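Local coordinates for MutT/nudix family protein (Shewanella oneidensis, PDB 3GZ5) that is probably an ADP-ribose-dependent transcriptional regulator of NAD metabolism that joins a Nudix domain to a DNA-binding winged helix domain, at residues 23-28 and 55-60; 32-37 and 181-186; 36-42 and 127-133; 78-82 and 117-122; 83-87 and 110-114. All coordinates share one frame; numbering follows the deposited sequence.

Interaction 1 (23-28 and 55-60); sequences LTVDAV and LPGGFI
Leu-55 meets Ala-27 and Val-28 where a short strand comes up against the side of strand 22-33. Its CB sits 3.7 Å from Ala-27 O. From there CG is carried anti to the carbonyl carbon (chi1 -55°), and the two methyls straddle one partner: CD2 lies 3.8 Å from Val-28 CG2, while CD1 is 3.9 Å from the same Val-28 CG2 and also reaches Asp-26 CB. Leu-148 and Ile-149 of helix 145-162 pack on this leucine too, so an alanine here would lose the two methyls that meet Val-28 CG2 and probably open a gap between Val-28 and that helix. Beyond the leucine the backbones pair antiparallel. Ala-27 N donates to Pro-56 O over 3.1 Å, and Val-25 exchanges two bonds with Gly-58, its N donating to Gly-58 O and its O accepting from Gly-58 N, each 2.8 Å long. Gly-57, with no side chain, lets its CA come within 4.0 Å of Asp-26 CA; a CB there would collide with Asp-26 OD2 and Val-25 O. Asp-26 OD1 is hydrogen-bonded to Thr-106 OG1. Further on, the edge of the Phe-59 ring faces Leu-23 O, and a water links Leu-23 O to Ile-60 N. Such a glycine pair, followed by a loop and helix 68-80, is consistent with the start of the Nudix signature region, a loop-helix-loop.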
# COMPACT_ATOMS: atom_id res chain seq x y z
N LEU B 23 10.03 5.40 -16.60
CA LEU B 23 9.83 5.34 -15.17
C LEU B 23 9.45 6.73 -14.72
O LEU B 23 10.23 7.66 -14.87
CB LEU B 23 11.11 4.87 -14.48
CG LEU B 23 11.15 4.74 -12.96
CD1 LEU B 23 10.09 3.75 -12.46
CD2 LEU B 23 12.57 4.32 -12.49
N THR B 24 8.23 6.86 -14.20
CA THR B 24 7.74 8.14 -13.71
C THR B 24 7.18 8.03 -12.29
O THR B 24 6.99 6.93 -11.75
CB THR B 24 6.69 8.76 -14.65
OG1 THR B 24 5.55 7.89 -14.75
CG2 THR B 24 7.27 9.03 -16.08
N VAL B 25 6.93 9.18 -11.68
CA VAL B 25 6.26 9.22 -10.40
C VAL B 25 5.03 10.11 -10.65
O VAL B 25 5.15 11.06 -11.39
CB VAL B 25 7.24 9.75 -9.27
CG1 VAL B 25 6.59 9.72 -7.93
CG2 VAL B 25 8.50 8.90 -9.21
N ASP B 26 3.87 9.77 -10.09
CA ASP B 26 2.64 10.59 -10.21
C ASP B 26 2.00 10.74 -8.84
O ASP B 26 2.27 9.98 -7.93
CB ASP B 26 1.60 9.95 -11.16
CG ASP B 26 2.00 10.05 -12.63
OD1 ASP B 26 1.76 9.11 -13.39
OD2 ASP B 26 2.60 11.06 -13.03
N ALA B 27 1.11 11.71 -8.73
CA ALA B 27 0.38 12.00 -7.50
C ALA B 27 -1.04 12.40 -7.83
O ALA B 27 -1.27 13.26 -8.69
CB ALA B 27 1.05 13.11 -6.75
N VAL B 28 -1.98 11.74 -7.14
CA VAL B 28 -3.36 12.20 -7.01
C VAL B 28 -3.45 13.05 -5.74
O VAL B 28 -3.45 12.54 -4.61
CB VAL B 28 -4.36 11.03 -6.98
CG1 VAL B 28 -5.76 11.55 -7.10
CG2 VAL B 28 -4.08 10.04 -8.14
N LEU B 55 -2.55 13.55 -14.27
CA LEU B 55 -1.91 13.76 -12.97
C LEU B 55 -0.62 14.56 -13.08
O LEU B 55 0.12 14.42 -14.07
CB LEU B 55 -1.61 12.40 -12.32
CG LEU B 55 -2.79 11.44 -12.17
CD1 LEU B 55 -2.36 10.09 -11.59
CD2 LEU B 55 -3.86 12.09 -11.32
N PRO B 56 -0.33 15.39 -12.06
CA PRO B 56 1.02 15.92 -11.95
C PRO B 56 1.98 14.75 -11.69
O PRO B 56 1.59 13.77 -11.03
CB PRO B 56 0.95 16.86 -10.74
CG PRO B 56 -0.27 16.45 -10.01
CD PRO B 56 -1.21 15.84 -10.97
N GLY B 57 3.18 14.84 -12.25
CA GLY B 57 4.14 13.75 -12.17
C GLY B 57 5.15 13.79 -13.29
O GLY B 57 5.11 14.69 -14.13
N GLY B 58 6.06 12.82 -13.31
CA GLY B 58 7.09 12.74 -14.34
C GLY B 58 8.37 12.09 -13.84
O GLY B 58 8.35 11.29 -12.91
N PHE B 59 9.48 12.47 -14.46
CA PHE B 59 10.75 11.74 -14.31
C PHE B 59 11.52 12.11 -13.05
O PHE B 59 11.46 13.23 -12.54
CB PHE B 59 11.65 11.90 -15.56
CG PHE B 59 11.00 11.46 -16.85
CD1 PHE B 59 10.73 10.13 -17.09
CD2 PHE B 59 10.64 12.40 -17.82
CE1 PHE B 59 10.11 9.71 -18.31
CE2 PHE B 59 10.01 12.00 -19.02
CZ PHE B 59 9.75 10.65 -19.26
N ILE B 60 12.25 11.13 -12.56
CA ILE B 60 13.20 11.33 -11.47
C ILE B 60 14.33 12.24 -11.99
O ILE B 60 14.77 12.10 -13.13
CB ILE B 60 13.71 9.93 -10.99
CG1 ILE B 60 12.56 9.16 -10.36
CG2 ILE B 60 14.95 10.01 -10.05
CD1 ILE B 60 12.72 7.67 -10.41
O HOH W 1 12.44 8.55 -13.97

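Interaction 2 (32-37 and 181-186); sequences YHDQQL and HVHEVL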
# COMPACT_ATOMS: atom_id res chain seq x y z
N TYR B 32 -10.45 19.58 -0.38
CA TYR B 32 -11.87 19.68 -0.18
C TYR B 32 -12.29 21.14 -0.26
O TYR B 32 -11.80 21.98 0.50
CB TYR B 32 -12.24 19.05 1.15
CG TYR B 32 -13.70 19.18 1.48
CD1 TYR B 32 -14.64 18.30 0.94
CD2 TYR B 32 -14.13 20.18 2.34
CE1 TYR B 32 -15.98 18.42 1.25
CE2 TYR B 32 -15.46 20.32 2.66
CZ TYR B 32 -16.37 19.45 2.11
OH TYR B 32 -17.68 19.62 2.45
N HIS B 33 -13.17 21.46 -1.19
CA HIS B 33 -13.63 22.83 -1.34
C HIS B 33 -15.02 22.88 -1.95
O HIS B 33 -15.32 22.17 -2.92
CB HIS B 33 -12.64 23.63 -2.20
CG HIS B 33 -12.88 25.11 -2.17
ND1 HIS B 33 -13.23 25.83 -3.30
CD2 HIS B 33 -12.78 26.01 -1.17
CE1 HIS B 33 -13.36 27.10 -2.98
NE2 HIS B 33 -13.09 27.24 -1.69
N ASP B 34 -15.88 23.70 -1.34
CA ASP B 34 -17.06 24.25 -1.99
C ASP B 34 -17.98 23.26 -2.73
O ASP B 34 -18.10 23.37 -3.94
CB ASP B 34 -16.58 25.32 -2.99
CG ASP B 34 -17.67 26.32 -3.38
OD1 ASP B 34 -17.52 27.53 -3.03
OD2 ASP B 34 -18.66 25.92 -4.05
N GLN B 35 -18.58 22.25 -2.09
CA GLN B 35 -18.08 21.58 -0.90
C GLN B 35 -18.00 20.12 -1.33
O GLN B 35 -18.78 19.25 -0.90
CB GLN B 35 -18.97 21.78 0.35
CG GLN B 35 -20.48 21.76 0.12
CD GLN B 35 -21.02 23.10 -0.33
OE1 GLN B 35 -20.26 24.08 -0.43
NE2 GLN B 35 -22.33 23.17 -0.60
N GLN B 36 -17.04 19.87 -2.21
CA GLN B 36 -16.81 18.58 -2.82
C GLN B 36 -15.30 18.27 -2.81
O GLN B 36 -14.48 19.14 -2.50
CB GLN B 36 -17.32 18.61 -4.27
CG GLN B 36 -16.73 19.76 -5.10
CD GLN B 36 -17.50 20.06 -6.38
OE1 GLN B 36 -17.23 21.05 -7.05
NE2 GLN B 36 -18.47 19.20 -6.72
N LEU B 37 -14.97 17.03 -3.12
CA LEU B 37 -13.59 16.65 -3.40
C LEU B 37 -13.15 17.26 -4.71
O LEU B 37 -13.87 17.16 -5.69
CB LEU B 37 -13.49 15.14 -3.52
CG LEU B 37 -13.64 14.39 -2.22
CD1 LEU B 37 -14.04 12.96 -2.51
CD2 LEU B 37 -12.35 14.50 -1.40
N HIS B 181 -17.93 16.25 8.07
CA HIS B 181 -18.46 16.36 6.72
C HIS B 181 -17.53 15.83 5.63
O HIS B 181 -17.98 15.14 4.71
CB HIS B 181 -18.94 17.78 6.40
CG HIS B 181 -19.71 17.85 5.12
ND1 HIS B 181 -20.86 17.12 4.90
CD2 HIS B 181 -19.48 18.54 3.98
CE1 HIS B 181 -21.31 17.36 3.68
NE2 HIS B 181 -20.49 18.22 3.10
N VAL B 182 -16.23 16.13 5.72
CA VAL B 182 -15.27 15.54 4.77
C VAL B 182 -15.31 14.03 4.81
O VAL B 182 -15.24 13.40 3.76
CB VAL B 182 -13.79 15.99 4.98
CG1 VAL B 182 -12.97 15.53 3.79
CG2 VAL B 182 -13.68 17.48 5.10
N HIS B 183 -15.39 13.44 6.01
CA HIS B 183 -15.48 11.98 6.14
C HIS B 183 -16.79 11.43 5.49
O HIS B 183 -16.78 10.39 4.82
CB HIS B 183 -15.40 11.52 7.60
CG HIS B 183 -14.02 11.58 8.20
ND1 HIS B 183 -13.34 10.46 8.63
CD2 HIS B 183 -13.21 12.63 8.50
CE1 HIS B 183 -12.18 10.81 9.15
NE2 HIS B 183 -12.07 12.12 9.08
N GLU B 184 -17.90 12.14 5.72
CA GLU B 184 -19.19 11.80 5.10
C GLU B 184 -19.11 11.85 3.57
O GLU B 184 -19.57 10.94 2.91
CB GLU B 184 -20.32 12.71 5.63
CG GLU B 184 -20.67 12.43 7.07
CD GLU B 184 -21.65 13.43 7.68
OE1 GLU B 184 -22.14 13.16 8.80
OE2 GLU B 184 -21.94 14.47 7.07
N VAL B 185 -18.49 12.88 3.01
CA VAL B 185 -18.31 12.96 1.56
C VAL B 185 -17.57 11.73 1.02
O VAL B 185 -17.92 11.21 -0.05
CB VAL B 185 -17.58 14.26 1.13
CG1 VAL B 185 -17.32 14.30 -0.39
CG2 VAL B 185 -18.38 15.48 1.54
N LEU B 186 -16.55 11.28 1.76
CA LEU B 186 -15.70 10.17 1.31
C LEU B 186 -16.40 8.83 1.41
O LEU B 186 -16.19 7.95 0.59
CB LEU B 186 -14.38 10.12 2.10
CG LEU B 186 -13.40 11.23 1.72
CD1 LEU B 186 -12.23 11.32 2.72
CD2 LEU B 186 -12.91 11.02 0.30
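Tyr-32 lays one face of its ring against Val-182, whose CG2 stands 3.9 Å above the ring plane and 16° off the normal through its centre, a CH-pi contact displaced toward the rim. With CG anti to the backbone N (chi1 176°), the ring reaches out from the strand to the helix, and its CE1 meets a second valine, Val-185 CG2, at 3.8 Å. Val-185 thus divides its branches between two partners: CG2 serves the tyrosine, whereas CG1 approaches Leu-37 CG at 4.1 Å. The contact is a domain interface within one chain, setting the end of the hairpin formed by strands 22-33 and 36-43 of the Nudix domain on helix 176-187 of the winged helix domain. The hairpin turn is closed by paired backbone bonds between His-33 and Gln-36, and holds a cis peptide before Gln-35. Leu-37, on the strand that leaves this turn, sends CD1 across Leu-186 CD2 at 3.6 Å, the two side chains meeting at about a right angle. Arg-153 of helix 145-162 packs on Leu-37 as well, and Leu-170 touches both Tyr-32 and Val-182.

Interaction 3 (36-42 and 127-133); sequences QLKVLLV and DVKWWPL. With NA (sodium ion), chain D.
Val-39 and Trp-131 bond to each other twice through their backbones, Val-39 N to Trp-131 O and Trp-131 N to Val-39 O, both at 2.9 Å. Leu-41 and Lys-129 repeat the exchange two residues along, making a regular antiparallel ladder in the mixed sheet of the Nudix domain. All these bonds are nearly straight at hydrogen, 165° or more. A fifth, Leu-133 N to Leu-37 O at 3.0 Å, prolongs the ladder past Pro-132, the N-cap of helix 133-136. At the other end Val-128 O binds the sodium ion at 2.3 Å, with Val-125 O and Ile-122 O as its other protein ligands.

On one face of the sheet Leu-40 sits over one face of the indole of Trp-130: CB is 4.0 Å from the centroid of the six-membered ring, and CD1 hangs 3.9 Å above the middle of the ring system. That methyl also meets Val-128 CG1. Tyr-115 and Met-113 pack against the same indole, and a serine in place of Trp-130 would probably leave Leu-40 without the ring face it rests on and open a gap between Leu-40 and Met-113 and Tyr-115. On the other face Trp-131 CD1 meets Leu-41 CB at 3.6 Å, the side chains crossing at about a right angle, while Lys-129 CD stands 3.6 Å above the plane of the Trp-131 indole.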
# COMPACT_ATOMS: atom_id res chain seq x y z
N GLN B 36 -17.04 19.87 -2.21
CA GLN B 36 -16.81 18.58 -2.82
C GLN B 36 -15.30 18.27 -2.81
O GLN B 36 -14.48 19.14 -2.50
CB GLN B 36 -17.32 18.61 -4.27
CG GLN B 36 -16.73 19.76 -5.10
CD GLN B 36 -17.50 20.06 -6.38
OE1 GLN B 36 -17.23 21.05 -7.05
NE2 GLN B 36 -18.47 19.20 -6.72
N LEU B 37 -14.97 17.03 -3.12
CA LEU B 37 -13.59 16.65 -3.40
C LEU B 37 -13.15 17.26 -4.71
O LEU B 37 -13.87 17.16 -5.69
CB LEU B 37 -13.49 15.14 -3.52
CG LEU B 37 -13.64 14.39 -2.22
CD1 LEU B 37 -14.04 12.96 -2.51
CD2 LEU B 37 -12.35 14.50 -1.40
N LYS B 38 -11.99 17.89 -4.71
CA LYS B 38 -11.35 18.34 -5.93
C LYS B 38 -9.98 17.64 -6.10
O LYS B 38 -9.29 17.37 -5.11
CB LYS B 38 -11.22 19.86 -5.93
CG LYS B 38 -12.56 20.61 -6.15
CD LYS B 38 -12.46 22.07 -5.70
CE LYS B 38 -13.60 22.96 -6.26
NZ LYS B 38 -14.97 22.40 -6.07
N VAL B 39 -9.61 17.34 -7.34
CA VAL B 39 -8.34 16.68 -7.68
C VAL B 39 -7.51 17.63 -8.56
O VAL B 39 -8.05 18.27 -9.48
CB VAL B 39 -8.56 15.24 -8.27
CG1 VAL B 39 -9.50 15.29 -9.46
CG2 VAL B 39 -7.26 14.55 -8.65
N LEU B 40 -6.23 17.79 -8.23
CA LEU B 40 -5.34 18.67 -9.00
C LEU B 40 -4.91 18.01 -10.31
O LEU B 40 -4.37 16.91 -10.29
CB LEU B 40 -4.09 19.07 -8.22
CG LEU B 40 -3.29 20.17 -8.94
CD1 LEU B 40 -3.96 21.54 -8.76
CD2 LEU B 40 -1.87 20.24 -8.44
N LEU B 41 -5.16 18.68 -11.43
CA LEU B 41 -4.80 18.15 -12.75
C LEU B 41 -3.95 19.13 -13.55
O LEU B 41 -3.93 20.33 -13.29
CB LEU B 41 -6.03 17.71 -13.54
CG LEU B 41 -6.84 16.52 -13.03
CD1 LEU B 41 -7.88 16.17 -14.08
CD2 LEU B 41 -6.01 15.28 -12.67
N VAL B 42 -3.20 18.55 -14.50
CA VAL B 42 -2.18 19.26 -15.27
C VAL B 42 -2.43 18.90 -16.72
O VAL B 42 -2.65 17.73 -17.05
CB VAL B 42 -0.73 18.82 -14.85
CG1 VAL B 42 0.35 19.49 -15.72
CG2 VAL B 42 -0.49 19.12 -13.38
N ASP B 127 -2.45 25.82 -17.20
CA ASP B 127 -2.33 24.38 -17.45
C ASP B 127 -2.38 23.55 -16.15
O ASP B 127 -2.14 22.34 -16.17
CB ASP B 127 -1.07 24.08 -18.27
CG ASP B 127 0.19 24.35 -17.50
OD1 ASP B 127 0.23 25.32 -16.71
OD2 ASP B 127 1.16 23.58 -17.69
N VAL B 128 -2.68 24.23 -15.04
CA VAL B 128 -2.88 23.61 -13.71
C VAL B 128 -4.20 24.08 -13.08
O VAL B 128 -4.39 25.28 -12.84
CB VAL B 128 -1.70 23.91 -12.73
CG1 VAL B 128 -1.84 23.07 -11.46
CG2 VAL B 128 -0.35 23.65 -13.39
N LYS B 129 -5.08 23.14 -12.77
CA LYS B 129 -6.42 23.46 -12.26
C LYS B 129 -6.96 22.41 -11.28
O LYS B 129 -6.81 21.21 -11.50
CB LYS B 129 -7.38 23.64 -13.44
CG LYS B 129 -8.81 24.08 -13.08
CD LYS B 129 -9.63 24.37 -14.35
CE LYS B 129 -11.11 24.63 -14.05
NZ LYS B 129 -11.38 26.00 -13.48
N TRP B 130 -7.60 22.89 -10.21
CA TRP B 130 -8.41 22.03 -9.33
C TRP B 130 -9.71 21.67 -10.03
O TRP B 130 -10.50 22.56 -10.38
CB TRP B 130 -8.75 22.75 -8.04
CG TRP B 130 -7.66 22.86 -7.02
CD1 TRP B 130 -7.06 24.00 -6.61
CD2 TRP B 130 -7.05 21.79 -6.28
NE1 TRP B 130 -6.11 23.72 -5.65
CE2 TRP B 130 -6.08 22.37 -5.44
CE3 TRP B 130 -7.23 20.40 -6.25
CZ2 TRP B 130 -5.29 21.61 -4.56
CZ3 TRP B 130 -6.45 19.65 -5.38
CH2 TRP B 130 -5.49 20.25 -4.55
N TRP B 131 -9.95 20.38 -10.21
CA TRP B 131 -11.16 19.89 -10.86
C TRP B 131 -12.08 19.13 -9.90
O TRP B 131 -11.60 18.29 -9.15
CB TRP B 131 -10.80 18.96 -12.01
CG TRP B 131 -10.20 19.64 -13.19
CD1 TRP B 131 -8.87 19.84 -13.44
CD2 TRP B 131 -10.90 20.21 -14.30
NE1 TRP B 131 -8.70 20.50 -14.63
CE2 TRP B 131 -9.93 20.74 -15.18
CE3 TRP B 131 -12.27 20.32 -14.63
CZ2 TRP B 131 -10.29 21.37 -16.38
CZ3 TRP B 131 -12.61 20.94 -15.82
CH2 TRP B 131 -11.63 21.47 -16.68
N PRO B 132 -13.40 19.42 -9.94
CA PRO B 132 -14.35 18.58 -9.20
C PRO B 132 -14.20 17.11 -9.59
O PRO B 132 -14.15 16.76 -10.77
CB PRO B 132 -15.71 19.12 -9.65
CG PRO B 132 -15.45 20.54 -9.96
CD PRO B 132 -14.09 20.52 -10.62
N LEU B 133 -14.09 16.25 -8.59
CA LEU B 133 -13.89 14.83 -8.85
C LEU B 133 -14.94 14.29 -9.82
O LEU B 133 -14.61 13.55 -10.75
CB LEU B 133 -13.87 14.03 -7.55
CG LEU B 133 -13.74 12.52 -7.67
CD1 LEU B 133 -12.42 12.11 -8.35
CD2 LEU B 133 -13.83 11.94 -6.29
NA NA D . -4.93 27.50 -12.66

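Interaction 4 (78-82 and 117-122); sequences EKTAV and ACQIQI. With NA (sodium ion), chain D.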
# COMPACT_ATOMS: atom_id res chain seq x y z
N GLU B 78 6.32 22.15 -8.00
CA GLU B 78 6.47 22.76 -9.34
C GLU B 78 5.15 23.25 -9.91
O GLU B 78 5.12 24.09 -10.82
CB GLU B 78 7.09 21.74 -10.31
CG GLU B 78 8.57 21.50 -10.07
CD GLU B 78 9.17 20.50 -11.02
OE1 GLU B 78 8.44 19.72 -11.66
OE2 GLU B 78 10.40 20.46 -11.13
N LYS B 79 4.06 22.73 -9.35
CA LYS B 79 2.70 23.05 -9.78
C LYS B 79 1.96 23.94 -8.78
O LYS B 79 1.12 24.75 -9.19
CB LYS B 79 1.88 21.76 -10.02
CG LYS B 79 2.47 20.83 -11.04
CD LYS B 79 2.37 21.47 -12.42
CE LYS B 79 3.63 21.24 -13.24
NZ LYS B 79 3.42 21.70 -14.64
N THR B 80 2.24 23.76 -7.49
CA THR B 80 1.43 24.38 -6.43
C THR B 80 2.20 25.41 -5.62
O THR B 80 1.58 26.23 -4.91
CB THR B 80 0.92 23.34 -5.41
OG1 THR B 80 2.04 22.66 -4.84
CG2 THR B 80 0.02 22.32 -6.07
N ALA B 81 3.53 25.36 -5.69
CA ALA B 81 4.39 26.18 -4.84
C ALA B 81 4.34 25.83 -3.33
O ALA B 81 4.78 26.60 -2.50
CB ALA B 81 4.08 27.65 -5.05
N VAL B 82 3.81 24.66 -3.00
CA VAL B 82 3.69 24.20 -1.61
C VAL B 82 4.00 22.71 -1.55
O VAL B 82 3.57 21.95 -2.42
CB VAL B 82 2.21 24.28 -1.06
CG1 VAL B 82 2.19 24.32 0.48
CG2 VAL B 82 1.44 25.44 -1.61
N ALA B 117 -4.24 27.06 0.59
CA ALA B 117 -2.78 27.01 0.72
C ALA B 117 -2.08 27.22 -0.63
O ALA B 117 -0.96 27.72 -0.69
CB ALA B 117 -2.34 25.70 1.34
N CYS B 118 -2.77 26.87 -1.72
CA CYS B 118 -2.17 26.93 -3.05
C CYS B 118 -3.04 27.51 -4.18
O CYS B 118 -2.51 27.77 -5.26
CB CYS B 118 -1.73 25.54 -3.47
SG CYS B 118 -3.05 24.66 -4.25
N GLN B 119 -4.35 27.67 -3.95
CA GLN B 119 -5.23 28.40 -4.90
C GLN B 119 -4.77 29.85 -5.07
O GLN B 119 -4.98 30.46 -6.12
CB GLN B 119 -6.70 28.35 -4.47
CG GLN B 119 -7.68 29.12 -5.39
CD GLN B 119 -7.79 28.54 -6.83
OE1 GLN B 119 -8.03 29.29 -7.78
NE2 GLN B 119 -7.63 27.23 -6.97
N ILE B 120 -4.15 30.39 -4.01
CA ILE B 120 -3.42 31.67 -4.07
C ILE B 120 -2.24 31.71 -5.08
O ILE B 120 -1.82 32.80 -5.48
CB ILE B 120 -2.90 32.09 -2.65
CG1 ILE B 120 -2.15 30.93 -1.97
CG2 ILE B 120 -4.05 32.64 -1.78
CD1 ILE B 120 -1.21 31.34 -0.83
N GLN B 121 -1.72 30.54 -5.47
CA GLN B 121 -0.52 30.44 -6.33
C GLN B 121 -0.79 29.68 -7.63
O GLN B 121 0.17 29.22 -8.28
CB GLN B 121 0.63 29.74 -5.57
CG GLN B 121 1.11 30.46 -4.30
CD GLN B 121 1.23 29.52 -3.10
OE1 GLN B 121 0.86 28.35 -3.17
NE2 GLN B 121 1.75 30.03 -1.98
N ILE B 122 -2.07 29.57 -8.01
CA ILE B 122 -2.55 28.61 -9.02
C ILE B 122 -3.69 29.19 -9.87
O ILE B 122 -4.12 28.59 -10.87
CB ILE B 122 -3.05 27.29 -8.33
CG1 ILE B 122 -2.64 26.05 -9.12
CG2 ILE B 122 -4.56 27.29 -8.12
CD1 ILE B 122 -2.93 24.79 -8.36
NA NA D . -4.93 27.50 -12.66
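The site where helix 68-80 ends against the turn leading to the sodium ion brings Thr-80 and Val-82 onto Cys-118 and Gln-121. Ile-122 O, at the end of this turn, binds the metal at 2.2 Å, completing the sodium site with Val-125 and Val-128. On the helix side an ST turn shapes the chain end. Thr-80 OG1 lies between its backbone N and carbonyl carbon (chi1 58°), where it accepts from Val-82 N at 3.2 Å and is also hydrogen-bonded to Leu-76 O, so that the hydroxyl is gripped from within the helix and from beyond it. Ala-81 then leaves the helix with positive phi, which turns Val-82 back toward segment 117-122. The CG2 methyl of Val-82 meets both Cys-118 CB, 3.7 Å away, and Ala-117 O, 3.4 Å away. Cys-118 CB is shared, since it also lies 3.7 Å from Thr-80 O. Gln-121 adds its aliphatic part, with CB 3.7 Å from Thr-80 O, and its bent chain crosses Val-82 at about a right angle. Ile-122 brings CG1 to 4.0 Å from Lys-79 O, with its metal-binding carbonyl at the far end of the residue. The contact is thus mostly methyl and methylene groups set against backbone oxygens. Around it, Thr-80 and Ile-122 both rest on Leu-40 of strand 36-43, Cys-118 packs on Trp-130 of strand 128-132, and Lys-79 reaches over to Val-42 and Val-128 on those same two strands.

Interaction 5 (83-87 and 110-114); sequences VPPYI and TALMS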
# COMPACT_ATOMS: atom_id res chain seq x y z
N VAL B 83 4.70 22.31 -0.49
CA VAL B 83 4.80 20.91 -0.15
C VAL B 83 3.51 20.52 0.62
O VAL B 83 3.18 21.13 1.63
CB VAL B 83 6.10 20.64 0.67
CG1 VAL B 83 6.19 19.17 1.10
CG2 VAL B 83 7.35 21.07 -0.14
N PRO B 84 2.75 19.53 0.12
CA PRO B 84 1.49 19.15 0.83
C PRO B 84 1.78 18.58 2.21
O PRO B 84 2.84 17.97 2.39
CB PRO B 84 0.88 18.07 -0.06
CG PRO B 84 1.67 18.06 -1.32
CD PRO B 84 3.01 18.68 -1.05
N PRO B 85 0.88 18.78 3.20
CA PRO B 85 1.19 18.23 4.52
C PRO B 85 1.02 16.71 4.62
O PRO B 85 1.52 16.10 5.55
CB PRO B 85 0.20 18.96 5.45
CG PRO B 85 -0.99 19.25 4.57
CD PRO B 85 -0.41 19.51 3.19
N TYR B 86 0.34 16.09 3.66
CA TYR B 86 0.14 14.63 3.72
C TYR B 86 0.40 13.99 2.36
O TYR B 86 -0.13 14.43 1.34
CB TYR B 86 -1.26 14.24 4.24
CG TYR B 86 -1.45 12.72 4.27
CD1 TYR B 86 -1.92 12.04 3.15
CD2 TYR B 86 -1.14 11.98 5.41
CE1 TYR B 86 -2.08 10.64 3.15
CE2 TYR B 86 -1.29 10.57 5.43
CZ TYR B 86 -1.76 9.92 4.30
OH TYR B 86 -1.89 8.54 4.28
N ILE B 87 1.19 12.93 2.37
CA ILE B 87 1.53 12.19 1.16
C ILE B 87 1.84 10.75 1.51
O ILE B 87 2.49 10.47 2.50
CB ILE B 87 2.69 12.89 0.34
CG1 ILE B 87 2.80 12.28 -1.05
CG2 ILE B 87 4.04 12.84 1.10
CD1 ILE B 87 3.22 13.27 -2.10
N THR B 110 -0.78 9.20 -3.25
CA THR B 110 -1.93 10.02 -2.86
C THR B 110 -1.44 11.17 -2.00
O THR B 110 -0.57 10.98 -1.14
CB THR B 110 -3.00 9.27 -2.02
OG1 THR B 110 -3.41 8.09 -2.70
CG2 THR B 110 -4.27 10.16 -1.87
N ALA B 111 -2.00 12.35 -2.22
CA ALA B 111 -1.71 13.45 -1.36
C ALA B 111 -2.96 14.24 -0.96
O ALA B 111 -4.00 14.19 -1.64
CB ALA B 111 -0.62 14.39 -2.00
N LEU B 112 -2.83 14.99 0.13
CA LEU B 112 -3.88 15.86 0.63
C LEU B 112 -3.31 17.21 1.05
O LEU B 112 -2.26 17.29 1.69
CB LEU B 112 -4.62 15.21 1.82
CG LEU B 112 -5.48 13.95 1.64
CD1 LEU B 112 -6.14 13.50 2.97
CD2 LEU B 112 -6.59 14.21 0.62
N MET B 113 -4.01 18.27 0.68
CA MET B 113 -3.66 19.61 1.15
C MET B 113 -4.90 20.47 1.22
O MET B 113 -5.93 20.11 0.66
CB MET B 113 -2.62 20.27 0.26
CG MET B 113 -3.08 20.73 -1.14
SD MET B 113 -1.74 21.74 -1.87
CE MET B 113 -2.25 21.81 -3.53
N SER B 114 -4.81 21.62 1.87
CA SER B 114 -5.95 22.54 1.86
C SER B 114 -5.97 23.36 0.57
O SER B 114 -4.94 23.74 0.01
CB SER B 114 -5.94 23.46 3.07
OG SER B 114 -5.20 24.63 2.77
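Leu-112 N donates to Tyr-86 O over 3.0 Å, a fairly straight bond (164° at hydrogen) that comes in tilted 32° from the carbonyl plane. Its return partner, Tyr-86 N to Leu-112 O, is weak and stretched to 3.5 Å. The same oxygen of Leu-112 is also approached by a ring carbon, Pro-85 CD at 3.3 Å. Pro-85 CD also presses on Met-113 CB at 3.7 Å, the two side chains crossing at about a right angle, and Pro-84 CB comes near that methylene from the residue before. One step further into the ladder, Ile-87 and Ala-111 form a non-hydrogen-bonded pair, with Ile-87 CD1 resting 4.0 Å from Ala-111 CB. The side chain of Ile-87 runs anti to the backbone N through CG1 (chi1 -167°), which carries CD1 over the alanine.

The two faces of this pairing have different surroundings. Ile-87 and Pro-84 lie against Leu-76 of helix 68-80, and Ala-111 on the same side touches Leu-29. Tyr-86 and Leu-112 face the other way, where both pack against Val-165 and Phe-168; Tyr-86 OH makes weak hydrogen bonds to Glu-88 and Lys-159. Strand 22-33 runs along the far edge of strand 104-112, bonding through Val-28 and Phe-30 to Ala-111. All this marks the open end of the hairpin of strands 86-95 and 104-112. Pro-84, at the next hydrogen-bonding position, has no N-H to donate, which is consistent with the ladder ending at Tyr-86, and carbon-to-carbonyl packing takes over there.

Overall arrangement
Interactions 1, 3, 4 and 5 lie inside the Nudix domain; interaction 2 joins it to the winged helix domain. Interactions 1, 2, 3 and 5 all reach one mixed sheet, with strand 22-33 used by 1 and 2 and strand 36-43 by 2 and 3. Interaction 4 sits beside it, its centre about 12 Å from those of 3 and 5, and shares the sodium site with 3. Along the chain, 5 is nested within 4, 4 within 3, and 3 within 2; interaction 1 crosses 2 and 3 and precedes 4 and 5. Interactions 1 and 2 lie farthest apart, about 25 Å between centres, so the sheet spans from strand 57-58 to the domain interface, which may be how the two domains are coupled.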